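Local atomic coordinates of ADP-ribosyltransferase (Staphylococcus aureus, PDB entry 1OJQ), a protein that transfers ADP-ribose from NAD(+) to a target protein, and as a C3-type exoenzyme probably modifies Rho-family GTPases. Residues K28-I33 and Q67-T71; L47-G52 and E133-S137; L92-F98 and K121-M126. All blocks are in the same frame, centred on the assembly; numbering follows the deposited sequence.

Contact 1. Residues K28-I33 and Q67-T71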
loop_
_atom_site.group_PDB
_atom_site.type_symbol
_atom_site.label_atom_id
_atom_site.label_comp_id
_atom_site.label_asym_id
_atom_site.label_seq_id
_atom_site.Cartn_x
_atom_site.Cartn_y
_atom_site.Cartn_z
ATOM N N LYS A 28 7.538 -22.217 -4.434
ATOM C CA LYS A 28 6.146 -21.896 -4.109
ATOM C C LYS A 28 5.952 -20.433 -3.728
ATOM O O LYS A 28 4.930 -19.843 -4.088
ATOM C CB LYS A 28 5.697 -22.791 -2.942
ATOM C CG LYS A 28 4.692 -23.856 -3.370
ATOM C CD LYS A 28 3.278 -23.353 -3.064
ATOM C CE LYS A 28 2.250 -24.217 -3.775
ATOM N NZ LYS A 28 1.009 -23.462 -4.072
ATOM N N ASP A 29 6.926 -19.883 -3.006
ATOM C CA ASP A 29 6.935 -18.469 -2.653
ATOM C C ASP A 29 6.833 -17.634 -3.924
ATOM O O ASP A 29 6.053 -16.697 -4.075
ATOM C CB ASP A 29 8.201 -18.090 -1.897
ATOM C CG ASP A 29 8.266 -18.589 -0.471
ATOM O OD1 ASP A 29 7.220 -18.603 0.199
ATOM O OD2 ASP A 29 9.375 -18.959 -0.019
ATOM N N LYS A 30 7.676 -17.999 -4.890
ATOM C CA LYS A 30 7.687 -17.208 -6.132
ATOM C C LYS A 30 6.350 -17.232 -6.848
ATOM O O LYS A 30 5.857 -16.208 -7.317
ATOM C CB LYS A 30 8.783 -17.778 -7.040
ATOM C CG LYS A 30 10.176 -17.538 -6.462
ATOM C CD LYS A 30 11.175 -17.687 -7.601
ATOM C CE LYS A 30 12.065 -18.897 -7.380
ATOM N NZ LYS A 30 12.946 -19.098 -8.576
ATOM N N MET A 31 5.761 -18.427 -6.907
ATOM C CA MET A 31 4.488 -18.635 -7.574
ATOM C C MET A 31 3.364 -17.858 -6.902
ATOM O O MET A 31 2.498 -17.277 -7.562
ATOM C CB MET A 31 4.135 -20.121 -7.569
ATOM C CG MET A 31 2.773 -20.524 -8.086
ATOM S SD MET A 31 2.440 -22.262 -7.643
ATOM C CE MET A 31 0.906 -22.090 -6.737
ATOM N N ALA A 32 3.365 -17.887 -5.571
ATOM C CA ALA A 32 2.334 -17.180 -4.827
ATOM C C ALA A 32 2.403 -15.686 -5.083
ATOM O O ALA A 32 1.367 -15.071 -5.314
ATOM C CB ALA A 32 2.507 -17.383 -3.324
ATOM N N ILE A 33 3.616 -15.127 -4.980
ATOM C CA ILE A 33 3.693 -13.676 -5.187
ATOM C C ILE A 33 3.303 -13.350 -6.621
ATOM O O ILE A 33 2.526 -12.421 -6.870
ATOM C CB ILE A 33 5.102 -13.139 -4.892
ATOM C CG1 ILE A 33 5.506 -13.326 -3.422
ATOM C CG2 ILE A 33 5.267 -11.689 -5.327
ATOM C CD1 ILE A 33 7.017 -13.217 -3.235
ATOM N N GLN A 67 -0.326 -19.511 2.270
ATOM C CA GLN A 67 0.915 -19.416 1.514
ATOM C C GLN A 67 1.420 -17.980 1.475
ATOM O O GLN A 67 2.591 -17.776 1.815
ATOM C CB GLN A 67 0.717 -19.973 0.093
ATOM C CG GLN A 67 1.917 -19.796 -0.819
ATOM C CD GLN A 67 3.201 -20.421 -0.361
ATOM O OE1 GLN A 67 4.207 -19.736 -0.104
ATOM N NE2 GLN A 67 3.247 -21.732 -0.244
ATOM N N LEU A 68 0.588 -17.020 1.049
ATOM C CA LEU A 68 1.116 -15.641 0.887
ATOM C C LEU A 68 1.497 -15.057 2.240
ATOM O O LEU A 68 2.467 -14.310 2.343
ATOM C CB LEU A 68 0.111 -14.758 0.152
ATOM C CG LEU A 68 0.633 -13.457 -0.467
ATOM C CD1 LEU A 68 1.822 -13.679 -1.397
ATOM C CD2 LEU A 68 -0.457 -12.715 -1.232
ATOM N N ASP A 69 0.740 -15.397 3.289
ATOM C CA ASP A 69 1.087 -14.954 4.626
ATOM C C ASP A 69 2.486 -15.447 4.985
ATOM O O ASP A 69 3.280 -14.690 5.530
ATOM C CB ASP A 69 0.116 -15.483 5.669
ATOM C CG ASP A 69 -1.261 -14.849 5.680
ATOM O OD1 ASP A 69 -1.553 -13.884 4.928
ATOM O OD2 ASP A 69 -2.066 -15.359 6.488
ATOM N N SER A 70 2.729 -16.725 4.685
ATOM C CA SER A 70 4.041 -17.293 4.999
ATOM C C SER A 70 5.142 -16.629 4.185
ATOM O O SER A 70 6.189 -16.243 4.731
ATOM C CB SER A 70 3.992 -18.808 4.760
ATOM O OG SER A 70 5.311 -19.310 4.721
ATOM N N THR A 71 4.881 -16.462 2.880
ATOM C CA THR A 71 5.885 -15.810 2.042
ATOM C C THR A 71 6.284 -14.425 2.550
ATOM O O THR A 71 7.464 -14.053 2.655
ATOM C CB THR A 71 5.338 -15.715 0.604
ATOM O OG1 THR A 71 5.142 -17.063 0.146
ATOM C CG2 THR A 71 6.314 -15.007 -0.322
HETATM O O HOH W 1 6.512 -20.505 2.180
#

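Contact 2. Residues L47-G52 and E133-S137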
loop_
_atom_site.group_PDB
_atom_site.type_symbol
_atom_site.label_atom_id
_atom_site.label_comp_id
_atom_site.label_asym_id
_atom_site.label_seq_id
_atom_site.Cartn_x
_atom_site.Cartn_y
_atom_site.Cartn_z
ATOM N N LEU A 47 -11.403 -11.935 1.253
ATOM C CA LEU A 47 -10.790 -11.609 2.547
ATOM C C LEU A 47 -11.523 -10.411 3.137
ATOM O O LEU A 47 -11.777 -10.370 4.339
ATOM C CB LEU A 47 -9.307 -11.305 2.373
ATOM C CG LEU A 47 -8.293 -12.435 2.502
ATOM C CD1 LEU A 47 -6.898 -11.950 2.123
ATOM C CD2 LEU A 47 -8.270 -13.018 3.909
ATOM N N ARG A 48 -11.869 -9.459 2.267
ATOM C CA ARG A 48 -12.619 -8.311 2.770
ATOM C C ARG A 48 -13.997 -8.725 3.266
ATOM O O ARG A 48 -14.438 -8.366 4.365
ATOM C CB ARG A 48 -12.742 -7.236 1.683
ATOM C CG ARG A 48 -11.399 -6.519 1.447
ATOM C CD ARG A 48 -11.560 -5.545 0.283
ATOM N NE ARG A 48 -10.432 -4.625 0.171
ATOM C CZ ARG A 48 -10.198 -3.850 -0.885
ATOM N NH1 ARG A 48 -11.004 -3.875 -1.942
ATOM N NH2 ARG A 48 -9.148 -3.036 -0.903
ATOM N N SER A 49 -14.708 -9.504 2.449
ATOM C CA SER A 49 -16.022 -9.976 2.853
ATOM C C SER A 49 -15.991 -10.720 4.181
ATOM O O SER A 49 -16.935 -10.628 4.967
ATOM C CB SER A 49 -16.596 -10.943 1.809
ATOM O OG SER A 49 -16.907 -10.278 0.611
ATOM N N ALA A 50 -14.924 -11.471 4.415
ATOM C CA ALA A 50 -14.800 -12.332 5.596
ATOM C C ALA A 50 -14.254 -11.573 6.793
ATOM O O ALA A 50 -14.033 -12.138 7.867
ATOM C CB ALA A 50 -13.885 -13.511 5.276
ATOM N N ASN A 51 -14.010 -10.285 6.546
ATOM C CA ASN A 51 -13.370 -9.442 7.550
ATOM C C ASN A 51 -12.114 -10.119 8.082
ATOM O O ASN A 51 -11.837 -10.067 9.273
ATOM C CB ASN A 51 -14.342 -9.116 8.685
ATOM C CG ASN A 51 -13.857 -7.998 9.588
ATOM O OD1 ASN A 51 -13.069 -7.134 9.197
ATOM N ND2 ASN A 51 -14.328 -7.997 10.830
ATOM N N GLY A 52 -11.361 -10.776 7.213
ATOM C CA GLY A 52 -10.076 -11.346 7.604
ATOM C C GLY A 52 -10.151 -12.731 8.209
ATOM O O GLY A 52 -9.120 -13.304 8.578
ATOM N N GLU A 133 -6.733 -2.617 6.289
ATOM C CA GLU A 133 -7.052 -3.292 5.032
ATOM C C GLU A 133 -7.140 -4.782 5.329
ATOM O O GLU A 133 -6.141 -5.322 5.817
ATOM C CB GLU A 133 -5.983 -2.993 3.988
ATOM C CG GLU A 133 -5.969 -3.871 2.753
ATOM C CD GLU A 133 -7.297 -3.780 2.027
ATOM O OE1 GLU A 133 -7.671 -2.639 1.647
ATOM O OE2 GLU A 133 -7.974 -4.809 1.851
ATOM N N ASN A 134 -8.269 -5.443 5.083
ATOM C CA ASN A 134 -8.302 -6.862 5.407
ATOM C C ASN A 134 -7.667 -7.730 4.336
ATOM O O ASN A 134 -7.296 -8.883 4.619
ATOM C CB ASN A 134 -9.754 -7.294 5.659
ATOM C CG ASN A 134 -10.122 -6.804 7.059
ATOM O OD1 ASN A 134 -9.316 -6.965 7.971
ATOM N ND2 ASN A 134 -11.291 -6.202 7.178
ATOM N N GLY A 135 -7.562 -7.186 3.124
ATOM C CA GLY A 135 -6.781 -7.890 2.113
ATOM C C GLY A 135 -5.302 -7.580 2.342
ATOM O O GLY A 135 -4.962 -7.042 3.391
ATOM N N TYR A 136 -4.482 -7.940 1.368
ATOM C CA TYR A 136 -3.066 -7.566 1.372
ATOM C C TYR A 136 -2.921 -6.116 0.930
ATOM O O TYR A 136 -3.851 -5.563 0.341
ATOM C CB TYR A 136 -2.247 -8.499 0.458
ATOM C CG TYR A 136 -2.282 -9.915 1.022
ATOM C CD1 TYR A 136 -1.349 -10.382 1.933
ATOM C CD2 TYR A 136 -3.291 -10.781 0.598
ATOM C CE1 TYR A 136 -1.406 -11.691 2.431
ATOM C CE2 TYR A 136 -3.364 -12.068 1.092
ATOM C CZ TYR A 136 -2.429 -12.516 2.001
ATOM O OH TYR A 136 -2.538 -13.809 2.461
ATOM N N SER A 137 -1.780 -5.471 1.196
ATOM C CA SER A 137 -1.622 -4.084 0.752
ATOM C C SER A 137 -0.437 -3.978 -0.204
ATOM O O SER A 137 0.700 -4.337 0.154
ATOM C CB SER A 137 -1.370 -3.168 1.941
ATOM O OG SER A 137 -2.496 -3.093 2.804
HETATM O O HOH W 2 -13.419 -5.912 5.169
#

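Contact 3. Residues L92-F98 and K121-M126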
loop_
_atom_site.group_PDB
_atom_site.type_symbol
_atom_site.label_atom_id
_atom_site.label_comp_id
_atom_site.label_asym_id
_atom_site.label_seq_id
_atom_site.Cartn_x
_atom_site.Cartn_y
_atom_site.Cartn_z
ATOM N N LEU A 92 -11.774 7.660 -1.110
ATOM C CA LEU A 92 -12.367 8.507 -0.063
ATOM C C LEU A 92 -13.848 8.264 0.132
ATOM O O LEU A 92 -14.524 8.930 0.925
ATOM C CB LEU A 92 -12.153 9.982 -0.410
ATOM C CG LEU A 92 -10.690 10.399 -0.604
ATOM C CD1 LEU A 92 -10.629 11.832 -1.107
ATOM C CD2 LEU A 92 -9.877 10.206 0.673
ATOM N N SER A 93 -14.412 7.299 -0.587
ATOM C CA SER A 93 -15.874 7.198 -0.587
ATOM C C SER A 93 -16.364 6.566 0.704
ATOM O O SER A 93 -17.551 6.551 1.019
ATOM C CB SER A 93 -16.348 6.417 -1.822
ATOM O OG SER A 93 -16.264 5.022 -1.562
ATOM N N SER A 94 -15.438 6.043 1.512
ATOM C CA SER A 94 -15.938 5.526 2.792
ATOM C C SER A 94 -15.395 6.293 3.986
ATOM O O SER A 94 -15.405 5.805 5.118
ATOM C CB SER A 94 -15.589 4.038 2.921
ATOM N N ILE A 95 -14.904 7.511 3.787
ATOM C CA ILE A 95 -14.437 8.313 4.909
ATOM C C ILE A 95 -15.593 8.981 5.631
ATOM O O ILE A 95 -16.273 9.835 5.047
ATOM C CB ILE A 95 -13.479 9.424 4.440
ATOM C CG1 ILE A 95 -12.253 8.937 3.676
ATOM C CG2 ILE A 95 -13.103 10.275 5.644
ATOM C CD1 ILE A 95 -11.419 7.914 4.417
ATOM N N THR A 96 -15.858 8.650 6.887
ATOM C CA THR A 96 -17.020 9.255 7.534
ATOM C C THR A 96 -16.969 10.776 7.591
ATOM O O THR A 96 -15.911 11.300 7.941
ATOM C CB THR A 96 -17.139 8.744 8.993
ATOM O OG1 THR A 96 -17.351 7.336 8.960
ATOM C CG2 THR A 96 -18.316 9.420 9.663
ATOM N N GLY A 97 -18.057 11.477 7.314
ATOM C CA GLY A 97 -18.213 12.900 7.292
ATOM C C GLY A 97 -17.780 13.558 5.985
ATOM O O GLY A 97 -18.043 14.756 5.837
ATOM N N PHE A 98 -17.137 12.817 5.082
ATOM C CA PHE A 98 -16.735 13.334 3.769
ATOM C C PHE A 98 -17.796 12.897 2.766
ATOM O O PHE A 98 -17.826 11.734 2.357
ATOM C CB PHE A 98 -15.346 12.866 3.336
ATOM C CG PHE A 98 -14.771 13.776 2.255
ATOM C CD1 PHE A 98 -14.310 15.036 2.586
ATOM C CD2 PHE A 98 -14.720 13.361 0.934
ATOM C CE1 PHE A 98 -13.773 15.874 1.612
ATOM C CE2 PHE A 98 -14.166 14.187 -0.037
ATOM C CZ PHE A 98 -13.696 15.443 0.296
ATOM N N LYS A 121 -10.742 19.761 5.193
ATOM C CA LYS A 121 -11.792 18.921 5.777
ATOM C C LYS A 121 -11.328 17.479 5.909
ATOM O O LYS A 121 -11.536 16.781 6.914
ATOM C CB LYS A 121 -13.060 18.998 4.903
ATOM C CG LYS A 121 -14.240 18.241 5.482
ATOM C CD LYS A 121 -15.559 18.563 4.788
ATOM C CE LYS A 121 -16.722 17.969 5.570
ATOM N NZ LYS A 121 -18.025 18.180 4.888
ATOM N N LEU A 122 -10.679 16.980 4.852
ATOM C CA LEU A 122 -10.187 15.601 4.850
ATOM C C LEU A 122 -9.225 15.383 6.020
ATOM O O LEU A 122 -9.300 14.389 6.741
ATOM C CB LEU A 122 -9.489 15.267 3.534
ATOM C CG LEU A 122 -10.324 14.732 2.371
ATOM C CD1 LEU A 122 -9.424 14.570 1.148
ATOM C CD2 LEU A 122 -11.007 13.407 2.696
ATOM N N ASN A 123 -8.304 16.318 6.210
ATOM C CA ASN A 123 -7.359 16.219 7.316
ATOM C C ASN A 123 -8.095 16.151 8.642
ATOM O O ASN A 123 -7.844 15.411 9.580
ATOM C CB ASN A 123 -6.420 17.430 7.306
ATOM C CG ASN A 123 -5.470 17.353 8.493
ATOM O OD1 ASN A 123 -4.482 16.615 8.392
ATOM N ND2 ASN A 123 -5.746 18.051 9.580
ATOM N N ASN A 124 -9.114 17.019 8.737
ATOM C CA ASN A 124 -9.885 17.054 9.977
ATOM C C ASN A 124 -10.617 15.735 10.194
ATOM O O ASN A 124 -10.740 15.290 11.339
ATOM C CB ASN A 124 -10.873 18.228 9.978
ATOM C CG ASN A 124 -11.846 18.080 11.140
ATOM O OD1 ASN A 124 -12.913 17.485 10.994
ATOM N ND2 ASN A 124 -11.430 18.616 12.280
ATOM N N LEU A 125 -11.079 15.072 9.145
ATOM C CA LEU A 125 -11.804 13.810 9.219
ATOM C C LEU A 125 -10.913 12.565 9.226
ATOM O O LEU A 125 -11.385 11.486 9.628
ATOM C CB LEU A 125 -12.776 13.692 8.032
ATOM C CG LEU A 125 -13.857 14.782 8.008
ATOM C CD1 LEU A 125 -14.699 14.631 6.748
ATOM C CD2 LEU A 125 -14.687 14.727 9.285
ATOM N N MET A 126 -9.649 12.674 8.793
ATOM C CA MET A 126 -8.850 11.443 8.810
ATOM C C MET A 126 -7.722 11.463 9.839
ATOM O O MET A 126 -7.232 10.381 10.213
ATOM C CB MET A 126 -8.289 11.182 7.406
ATOM C CG MET A 126 -9.359 11.129 6.327
ATOM S SD MET A 126 -8.570 10.742 4.730
ATOM C CE MET A 126 -7.912 9.110 5.128
HETATM O O HOH W 3 -13.955 10.359 9.459
HETATM O O HOH W 4 -19.122 16.466 7.288
#

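Contact 1. Residues K28-I33 and Q67-T71
Two crossing helices of the N-terminal helical part meet here, with Asp-29 and Ala-32 of helix 27-38 set against Thr-71 and Gln-67 of helix 59-73. The short axes pass 9.3 Å apart, and their directions differ by 113°. A hydrogen bond links the helices. The hydroxyl OG1 of Thr-71 donates to OD1 of Asp-29 over 2.6 Å. It meets that oxygen on the anti side, 24° out of the carboxylate plane. A water also donates to OD1 of Asp-29. The water is also hydrogen-bonded to OG of Ser-70 at 3.1 Å. The other oxygen, OD2, accepts from the backbone N of Ser-26 and forms a salt bridge with Lys-74. Both oxygens of this buried carboxylate are therefore held. The neighbouring lysine would be expected to stabilise its negative charge.

Ala-32 points toward the second helix, and its CB rests on CG of Gln-67 at 3.5 Å. Leu-68 adds an apolar contact, its CD1 being 4.2 Å from CB of Ala-32 and 4.2 Å from CG1 of Ile-33. Ile-33 also lies close to Thr-37, an NAD(+)-binding residue. Thr-71 serves both kinds of contact. Its chi1 of -62° turns OG1 to the carboxylate and CG2 to Ile-33, where CG2 of Thr-71 presses tightly on CD1 of Ile-33 at 3.5 Å.

Contact 2. Residues L47-G52 and E133-S137
Arg-48, near the end of helix 41-49, makes a two-pronged salt bridge with Glu-133. NE of Arg-48 donates to OE2 of Glu-133 at 3.0 Å, and OE2 accepts with its syn lone pair. NH2 of Arg-48 donates to OE1 of Glu-133 at 3.0 Å, with an N-H...O angle of 165°. The carboxylate thus sits side-on at the guanidinium edge, the two planes being 44° apart. The glutamate is bent at chi2 (59°) and folds back over its own loop. Its OE2 takes a further bond on the anti side, from N of Gly-135 at 2.7 Å. Together with the two arginine bonds, it holds the carboxylate in its rotation.

A water adds a second polar link. It donates to O of Arg-48 and accepts from ND2 of Asn-134 at 2.9 Å. OD1 of Asn-51 lies 2.8 Å from the same ND2 of Asn-134, the amide planes being steeply turned against each other. OD1 of Asn-134 is taken by NE of Arg-132. Asn-51 ends the helix in a Schellman motif.

Among apolar groups, CD1 of Leu-47 touches CE2 of Tyr-136 at 3.7 Å, obliquely to the ring. Val-65 of helix 59-73 packs on both side chains.

Arg-48 and Glu-133 bind NAD(+) in the complex of this protein; here they pair without the ligand. The salt bridge therefore belongs to the NAD(+) site of the ADP-ribosyltransferase fold.

Contact 3. Residues L92-F98 and K121-M126
The CD2 methyl of Leu-122 sits over one face of the Phe-98 ring. It stands 3.7 Å from the centroid of the Phe-98 ring, only 13° off the ring normal, a CH-pi contact over the middle of the face. The ring reaches this place because CG of Phe-98 is anti to its backbone N, with chi1 at -160°. The other methyl of Leu-122, CD1, meets CD1 of Leu-92 at 3.7 Å, so the two methyls of Leu-122 each meet a different loop side chain. Leu-125 points toward the loop backbone. Its CD1 lies 3.4 Å from C of Gly-97, near the edge of the Phe-98 ring. At the end of the helix, CE of Met-126 touches CD1 of Ile-95 at 3.8 Å.

Two waters link the backbone of the turn to the helix. One water donates to both O of Thr-96 and O of Leu-125, the latter at 2.8 Å. A second joins O of Gly-97 to NZ of Lys-121, at 3.1 Å from the lysine. The same NZ forms a salt bridge with Asp-102.

Further out, Leu-103 and Leu-106 of helix 100-106 pack on Phe-98. Val-194 and Tyr-131, from two strands of the mixed sheet, touch Met-126.

The end of the loop, Ile-95 to Phe-98, is a type II beta turn, closed by N of Phe-98 to O of Ile-95 at 3.1 Å, with Gly-97 at positive phi. The contact is thus a beta turn packed through apolar side chains on the last turns of helix 116-126, beside the central sheet.

From the N terminus, helix 27-38 comes first, and contact 1 brings helix 59-73 back onto it across a 33-residue span. Contact 2 starts inside that span, at the end of helix 41-49, and closes much later at 133-137, so the two contacts cross along the chain. They also touch, where Asp-69 OD1 and Tyr-136 OH lie 2.7 Å apart, a probable hydrogen bond. Contact 3 opens and closes within the long span bridged by contact 2. Its centre is about 35 Å from that of contact 1. Contacts 1 and 2 tie the N-terminal helices to each other and to the loop after strand 130-133; contact 3 ties loop 92-98 to helix 116-126.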